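Local coordinates for ActII protein (Streptomyces coelicolor, PDB 2OPT) that probably binds operator DNA as a dimeric TetR-family transcriptional repressor, at residues Asp9-Thr14 with Ala41-His46. Residues are numbered along the deposited sequence; the frame is centred on the assembly and turned at random.
Sequences DRIVVT and ASLYAH
Ile11 sends its two branches toward different partners: CG2, anti to the backbone N, is turned to Leu43, while CG1 stands anti to the carbonyl carbon (chi1 -66°) and an extended chi2 sends CD1 outward to the base of the His46 ring. Leu43 answers from the other helix with CG anti to the backbone N (chi1 178°), and chi2 near 62° turns CD1 to 3.7 Å from Ile11 CG2. The backbones stay well apart, 7.8 Å between the CA atoms of Ile11 and Leu43, so branched aliphatic side chains suit both places, long enough to span the gap and wholly apolar where they are buried. Ile11 crosses His46 at about a right angle, its CD1 oblique to the ring but modelled too close to His46 CB for its exact place to be trusted. The imidazole is not loose: ND1 donates to Ser42 O at 2.9 Å, one turn back on the same helix, with that oxygen in the ring plane. Histidine thus offers carbon to Ile11 while its polar edge ties back to its own helix. With alanine in place of His46, Ser42 O would probably lose its ND1 partner and Ile11 its ring neighbour. Leu6 also touches Ile11 and His46, and Met29 touches Leu43. Helix 40-47 closes the predicted helix-turn-helix, where the second helix is the recognition helix in TetR relatives, and Ile11 joins it to helix 8-22, whose Val12 packs on helix 50-61. Because only van der Waals contact passes between the two segments, their hold rests on side-chain fit and burial, while the imidazole's ND1 bond stays within helix 40-47.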
ATOM      1  N   ASP A   9     -12.046  21.840  17.657  1.00 30.96           N
ATOM      2  CA  ASP A   9     -12.287  22.027  16.222  1.00 32.22           C
ATOM      3  C   ASP A   9     -11.446  23.139  15.623  1.00 31.36           C
ATOM      4  O   ASP A   9     -10.997  23.007  14.479  1.00 32.52           O
ATOM      5  CB  ASP A   9     -13.771  22.282  15.892  1.00 33.92           C
ATOM      6  CG  ASP A   9     -14.050  22.298  14.336  1.00 37.20           C
ATOM      7  OD1 ASP A   9     -13.667  21.307  13.607  1.00 36.94           O
ATOM      8  OD2 ASP A   9     -14.655  23.320  13.858  1.00 41.92           O
ATOM      9  N   ARG A  10     -11.280  24.257  16.337  1.00 30.12           N
ATOM     10  CA  ARG A  10     -10.611  25.437  15.728  1.00 29.76           C
ATOM     11  C   ARG A  10      -9.149  25.044  15.593  1.00 28.15           C
ATOM     12  O   ARG A  10      -8.447  25.385  14.655  1.00 26.86           O
ATOM     13  CB  ARG A  10     -10.736  26.660  16.651  1.00 29.53           C
ATOM     14  CG  ARG A  10      -9.754  27.802  16.358  1.00 34.08           C
ATOM     15  CD  ARG A  10      -9.866  28.312  14.929  1.00 35.45           C
ATOM     16  NE  ARG A  10     -11.212  28.836  14.656  1.00 41.03           N
ATOM     17  CZ  ARG A  10     -11.774  28.870  13.445  1.00 42.79           C
ATOM     18  NH1 ARG A  10     -13.000  29.391  13.282  1.00 41.48           N
ATOM     19  NH2 ARG A  10     -11.104  28.384  12.403  1.00 41.21           N
ATOM     20  N   ILE A  11      -8.681  24.347  16.581  1.00 25.16           N
ATOM     21  CA  ILE A  11      -7.310  23.888  16.552  1.00 26.85           C
ATOM     22  C   ILE A  11      -7.028  22.964  15.350  1.00 26.02           C
ATOM     23  O   ILE A  11      -6.013  23.091  14.679  1.00 25.29           O
ATOM     24  CB  ILE A  11      -6.960  23.108  17.855  1.00 26.83           C
ATOM     25  CG1 ILE A  11      -6.987  24.018  19.129  1.00 26.96           C
ATOM     26  CG2 ILE A  11      -5.537  22.380  17.721  1.00 29.68           C
ATOM     27  CD1 ILE A  11      -6.905  23.138  20.533  1.00 26.67           C
ATOM     28  N   VAL A  12      -7.880  21.966  15.165  1.00 26.74           N
ATOM     29  CA  VAL A  12      -7.697  20.987  14.081  1.00 25.80           C
ATOM     30  C   VAL A  12      -7.829  21.605  12.718  1.00 26.68           C
ATOM     31  O   VAL A  12      -7.097  21.254  11.802  1.00 26.52           O
ATOM     32  CB  VAL A  12      -8.615  19.724  14.330  1.00 28.24           C
ATOM     33  CG1 VAL A  12      -8.464  18.700  13.208  1.00 29.26           C
ATOM     34  CG2 VAL A  12      -8.158  19.086  15.610  1.00 23.81           C
ATOM     35  N   VAL A  13      -8.773  22.531  12.561  1.00 24.80           N
ATOM     36  CA  VAL A  13      -8.967  23.150  11.317  1.00 26.78           C
ATOM     37  C   VAL A  13      -7.692  23.945  10.951  1.00 27.38           C
ATOM     38  O   VAL A  13      -7.271  23.912   9.823  1.00 27.89           O
ATOM     39  CB  VAL A  13     -10.177  24.126  11.403  1.00 27.31           C
ATOM     40  CG1 VAL A  13     -10.194  25.171  10.201  1.00 32.59           C
ATOM     41  CG2 VAL A  13     -11.485  23.362  11.458  1.00 28.65           C
ATOM     42  N   THR A  14      -7.136  24.687  11.919  1.00 27.33           N
ATOM     43  CA  THR A  14      -5.909  25.456  11.736  1.00 26.92           C
ATOM     44  C   THR A  14      -4.779  24.535  11.344  1.00 25.35           C
ATOM     45  O   THR A  14      -4.039  24.829  10.436  1.00 24.73           O
ATOM     46  CB  THR A  14      -5.581  26.191  13.070  1.00 28.57           C
ATOM     47  OG1 THR A  14      -6.663  27.095  13.354  1.00 28.36           O
ATOM     48  CG2 THR A  14      -4.272  26.990  12.984  1.00 31.25           C
ATOM     49  N   ALA A  41       0.082  25.220  27.022  1.00 47.67           N
ATOM     50  CA  ALA A  41      -0.723  24.437  27.968  1.00 47.16           C
ATOM     51  C   ALA A  41      -2.115  24.200  27.401  1.00 44.77           C
ATOM     52  O   ALA A  41      -2.558  23.088  27.353  1.00 44.38           O
ATOM     53  CB  ALA A  41      -0.810  25.104  29.369  1.00 49.42           C
ATOM     54  N   SER A  42      -2.776  25.263  26.961  1.00 44.00           N
ATOM     55  CA  SER A  42      -4.135  25.191  26.440  1.00 43.31           C
ATOM     56  C   SER A  42      -4.214  24.390  25.120  1.00 40.60           C
ATOM     57  O   SER A  42      -5.218  23.722  24.868  1.00 40.10           O
ATOM     58  CB  SER A  42      -4.715  26.598  26.301  1.00 44.32           C
ATOM     59  OG  SER A  42      -3.914  27.315  25.393  1.00 49.38           O
ATOM     60  N   LEU A  43      -3.140  24.400  24.323  1.00 39.51           N
ATOM     61  CA  LEU A  43      -3.052  23.538  23.137  1.00 38.02           C
ATOM     62  C   LEU A  43      -2.955  22.081  23.566  1.00 37.11           C
ATOM     63  O   LEU A  43      -3.691  21.218  23.093  1.00 35.19           O
ATOM     64  CB  LEU A  43      -1.839  23.914  22.270  1.00 38.34           C
ATOM     65  CG  LEU A  43      -1.575  23.093  21.018  1.00 38.83           C
ATOM     66  CD1 LEU A  43      -2.722  23.206  20.055  1.00 37.16           C
ATOM     67  CD2 LEU A  43      -0.293  23.531  20.329  1.00 38.32           C
ATOM     68  N   TYR A  44      -2.068  21.796  24.496  1.00 37.93           N
ATOM     69  CA  TYR A  44      -1.925  20.427  24.904  1.00 39.25           C
ATOM     70  C   TYR A  44      -3.158  19.872  25.689  1.00 39.15           C
ATOM     71  O   TYR A  44      -3.523  18.705  25.518  1.00 39.62           O
ATOM     72  CB  TYR A  44      -0.647  20.226  25.719  1.00 42.06           C
ATOM     73  CG  TYR A  44      -0.479  18.785  26.083  1.00 45.29           C
ATOM     74  CD1 TYR A  44      -1.200  18.243  27.145  1.00 49.81           C
ATOM     75  CD2 TYR A  44       0.386  17.936  25.358  1.00 48.15           C
ATOM     76  CE1 TYR A  44      -1.064  16.898  27.520  1.00 48.77           C
ATOM     77  CE2 TYR A  44       0.521  16.568  25.723  1.00 48.89           C
ATOM     78  CZ  TYR A  44      -0.232  16.072  26.798  1.00 49.37           C
ATOM     79  OH  TYR A  44      -0.172  14.750  27.224  1.00 54.14           O
ATOM     80  N   ALA A  45      -3.776  20.678  26.556  1.00 38.29           N
ATOM     81  CA  ALA A  45      -5.053  20.277  27.204  1.00 38.42           C
ATOM     82  C   ALA A  45      -6.085  19.758  26.174  1.00 37.43           C
ATOM     83  O   ALA A  45      -6.823  18.814  26.445  1.00 37.77           O
ATOM     84  CB  ALA A  45      -5.636  21.436  27.959  1.00 38.47           C
ATOM     85  N   HIS A  46      -6.101  20.369  24.988  1.00 36.45           N
ATOM     86  CA  HIS A  46      -7.114  20.117  23.959  1.00 36.65           C
ATOM     87  C   HIS A  46      -6.793  19.024  22.977  1.00 37.71           C
ATOM     88  O   HIS A  46      -7.723  18.308  22.515  1.00 38.66           O
ATOM     89  CB  HIS A  46      -7.421  21.386  23.146  1.00 37.11           C
ATOM     90  CG  HIS A  46      -8.442  22.272  23.785  1.00 35.90           C
ATOM     91  ND1 HIS A  46      -8.104  23.361  24.559  1.00 38.42           N
ATOM     92  CD2 HIS A  46      -9.786  22.180  23.832  1.00 36.51           C
ATOM     93  CE1 HIS A  46      -9.203  23.902  25.056  1.00 38.15           C
ATOM     94  NE2 HIS A  46     -10.234  23.210  24.617  1.00 37.06           N
TER